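Local coordinates for rhodanese domain-containing protein (Thermoplasma volcanium GSS1, PDB 3GK5) that is of unknown function but contains a rhodanese-like domain, a family whose active members transfer sulfane sulfur to thiophilic acceptors, at residues D22-E25 with P26-I30. Sequence-based numbering, arbitrary orientation.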
ATOM      1  N   ASP A  22       0.806   2.657   2.620  1.00 14.97           N
ATOM      2  CA  ASP A  22       2.192   2.803   2.178  1.00 16.14           C
ATOM      3  C   ASP A  22       3.108   2.374   3.313  1.00 16.84           C
ATOM      4  O   ASP A  22       3.185   3.046   4.338  1.00 16.44           O
ATOM      5  CB  ASP A  22       2.459   4.259   1.779  1.00 11.61           C
ATOM      6  CG  ASP A  22       3.778   4.437   1.074  1.00 18.25           C
ATOM      7  OD1 ASP A  22       3.822   5.269   0.138  1.00 25.26           O
ATOM      8  OD2 ASP A  22       4.773   3.766   1.450  1.00 20.26           O
ATOM      9  N   VAL A  23       3.801   1.253   3.117  1.00 24.83           N
ATOM     10  CA  VAL A  23       4.685   0.691   4.135  1.00 22.77           C
ATOM     11  C   VAL A  23       6.155   1.057   4.002  1.00 14.64           C
ATOM     12  O   VAL A  23       7.020   0.432   4.614  1.00 19.21           O
ATOM     13  CB  VAL A  23       4.557  -0.827   4.157  1.00 22.73           C
ATOM     14  CG1 VAL A  23       3.093  -1.203   4.340  1.00 16.71           C
ATOM     15  CG2 VAL A  23       5.103  -1.403   2.867  1.00 11.40           C
ATOM     16  N   ARG A  24       6.425   2.083   3.210  1.00 21.37           N
ATOM     17  CA  ARG A  24       7.780   2.567   2.993  1.00 19.44           C
ATOM     18  C   ARG A  24       8.148   3.498   4.140  1.00 14.72           C
ATOM     19  O   ARG A  24       7.291   3.886   4.931  1.00 19.78           O
ATOM     20  CB  ARG A  24       7.854   3.333   1.668  1.00 17.27           C
ATOM     21  CG  ARG A  24       7.449   2.514   0.454  1.00 24.54           C
ATOM     22  CD  ARG A  24       7.667   3.293  -0.824  1.00 20.43           C
ATOM     23  NE  ARG A  24       6.766   4.438  -0.902  1.00 23.13           N
ATOM     24  CZ  ARG A  24       6.973   5.502  -1.667  1.00 19.86           C
ATOM     25  NH1 ARG A  24       8.058   5.575  -2.426  1.00 12.28           N
ATOM     26  NH2 ARG A  24       6.095   6.491  -1.672  1.00 21.99           N
ATOM     27  N   GLU A  25       9.424   3.851   4.225  1.00 18.14           N
ATOM     28  CA  GLU A  25       9.890   4.752   5.267  1.00 24.69           C
ATOM     29  C   GLU A  25       9.410   6.153   4.912  1.00 22.68           C
ATOM     30  O   GLU A  25       9.303   6.499   3.738  1.00 25.34           O
ATOM     31  CB  GLU A  25      11.419   4.714   5.376  1.00 34.92           C
ATOM     32  CG  GLU A  25      11.959   3.356   5.816  1.00 34.06           C
ATOM     33  CD  GLU A  25      11.287   2.853   7.083  1.00 44.76           C
ATOM     34  OE1 GLU A  25      10.948   1.648   7.149  1.00 36.08           O
ATOM     35  OE2 GLU A  25      11.100   3.662   8.020  1.00 52.21           O
ATOM     36  N   PRO A  26       9.114   6.975   5.927  1.00 23.61           N
ATOM     37  CA  PRO A  26       8.631   8.349   5.748  1.00 20.23           C
ATOM     38  C   PRO A  26       9.396   9.254   4.784  1.00 27.81           C
ATOM     39  O   PRO A  26       8.783  10.064   4.084  1.00 35.59           O
ATOM     40  CB  PRO A  26       8.586   8.896   7.179  1.00 20.45           C
ATOM     41  CG  PRO A  26       9.569   8.022   7.925  1.00 31.13           C
ATOM     42  CD  PRO A  26       9.317   6.667   7.351  1.00 10.54           C
ATOM     43  N   PHE A  27      10.719   9.121   4.727  1.00 27.89           N
ATOM     44  CA  PHE A  27      11.515   9.966   3.830  1.00 23.84           C
ATOM     45  C   PHE A  27      11.279   9.633   2.373  1.00 22.77           C
ATOM     46  O   PHE A  27      11.627  10.409   1.494  1.00 30.13           O
ATOM     47  CB  PHE A  27      13.017   9.832   4.129  1.00 24.60           C
ATOM     48  CG  PHE A  27      13.620   8.517   3.699  1.00 20.08           C
ATOM     49  CD1 PHE A  27      14.024   8.307   2.380  1.00 26.75           C
ATOM     50  CD2 PHE A  27      13.816   7.498   4.626  1.00 20.31           C
ATOM     51  CE1 PHE A  27      14.622   7.097   1.996  1.00 19.36           C
ATOM     52  CE2 PHE A  27      14.409   6.289   4.256  1.00 14.87           C
ATOM     53  CZ  PHE A  27      14.815   6.090   2.939  1.00  9.04           C
ATOM     54  N   GLU A  28      10.694   8.472   2.120  1.00 21.65           N
ATOM     55  CA  GLU A  28      10.438   8.043   0.759  1.00 15.76           C
ATOM     56  C   GLU A  28       9.190   8.673   0.180  1.00 14.36           C
ATOM     57  O   GLU A  28       9.071   8.804  -1.031  1.00 20.74           O
ATOM     58  CB  GLU A  28      10.310   6.518   0.707  1.00 26.05           C
ATOM     59  CG  GLU A  28      11.606   5.782   0.988  1.00 22.04           C
ATOM     60  CD  GLU A  28      11.446   4.274   0.994  1.00 19.81           C
ATOM     61  OE1 GLU A  28      11.238   3.692   2.077  1.00 14.59           O
ATOM     62  OE2 GLU A  28      11.529   3.670  -0.092  1.00 19.31           O
ATOM     63  N   LEU A  29       8.254   9.060   1.038  1.00 19.51           N
ATOM     64  CA  LEU A  29       7.014   9.653   0.556  1.00 18.66           C
ATOM     65  C   LEU A  29       7.154  11.099   0.107  1.00 16.07           C
ATOM     66  O   LEU A  29       6.321  11.603  -0.636  1.00 16.82           O
ATOM     67  CB  LEU A  29       5.914   9.542   1.618  1.00  5.99           C
ATOM     68  CG  LEU A  29       5.126   8.227   1.633  1.00 12.13           C
ATOM     69  CD1 LEU A  29       6.048   7.089   1.984  1.00  7.41           C
ATOM     70  CD2 LEU A  29       3.962   8.313   2.640  1.00  4.88           C
ATOM     71  N   ILE A  30       8.216  11.768   0.533  1.00 24.36           N
ATOM     72  CA  ILE A  30       8.391  13.150   0.132  1.00 28.96           C
ATOM     73  C   ILE A  30       8.644  13.221  -1.373  1.00 27.82           C
ATOM     74  O   ILE A  30       8.523  14.283  -1.983  1.00 26.96           O
ATOM     75  CB  ILE A  30       9.544  13.811   0.905  1.00 26.70           C
ATOM     76  CG1 ILE A  30      10.881  13.283   0.417  1.00 34.98           C
ATOM     77  CG2 ILE A  30       9.404  13.522   2.381  1.00 27.26           C
ATOM     78  CD1 ILE A  30      11.458  14.106  -0.717  1.00 45.68           C
TER
HETATM   79  O   HOH W   1       8.563   8.462  -4.051  1.00 19.19           O
HETATM   80  O   HOH W   2      10.561   4.882  -2.530  1.00 25.21           O
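E28 reaches back over the end of the loop to R24 and E25. Its CB lies 3.2 Å from E25 O and over one face of the R24 guanidinium, near the rim, while CG sits above one face of the F27 ring, toward its rim. CG stands beside the backbone N (chi1 -68°) and the chain then runs extended, which carries the carboxylate to the start of the turn. There OE1 accepts from E25 N at 2.8 Å, on its anti side and 33° out of the carboxylate plane, and also pairs with R67; OE2 accepts a hydrogen bond from a water, which in turn is weakly bonded to R24 NH1. In return E28 N donates to E25 O (2.9 Å), so two bonds join residues 25 and 28. This is the passage from strand 19-22 of the parallel rhodanese-type sheet into the short, weakly bonded helix 26-29. D22, at the strand's end, forms an Asx turn, OD2 accepting from R24 N at 2.9 Å. The R24 side chain bends at chi3 (-67°) and forms a side-on salt bridge with the same carboxylate, whose oxygens lie close to the guanidinium plane; OD1 accepts from both NE and NH2, OD2 also from NE. NH2 also bonds G32 O. L29 CD1 packs against D22 OD1 at 3.4 Å, from the opposite direction. With an alanine at D22, the R24 guanidinium is likely to lose its carboxylate mate, and the R24 backbone N its acceptor in the turn. E25 CB rests 3.6 Å from F27 CE2, obliquely to the ring.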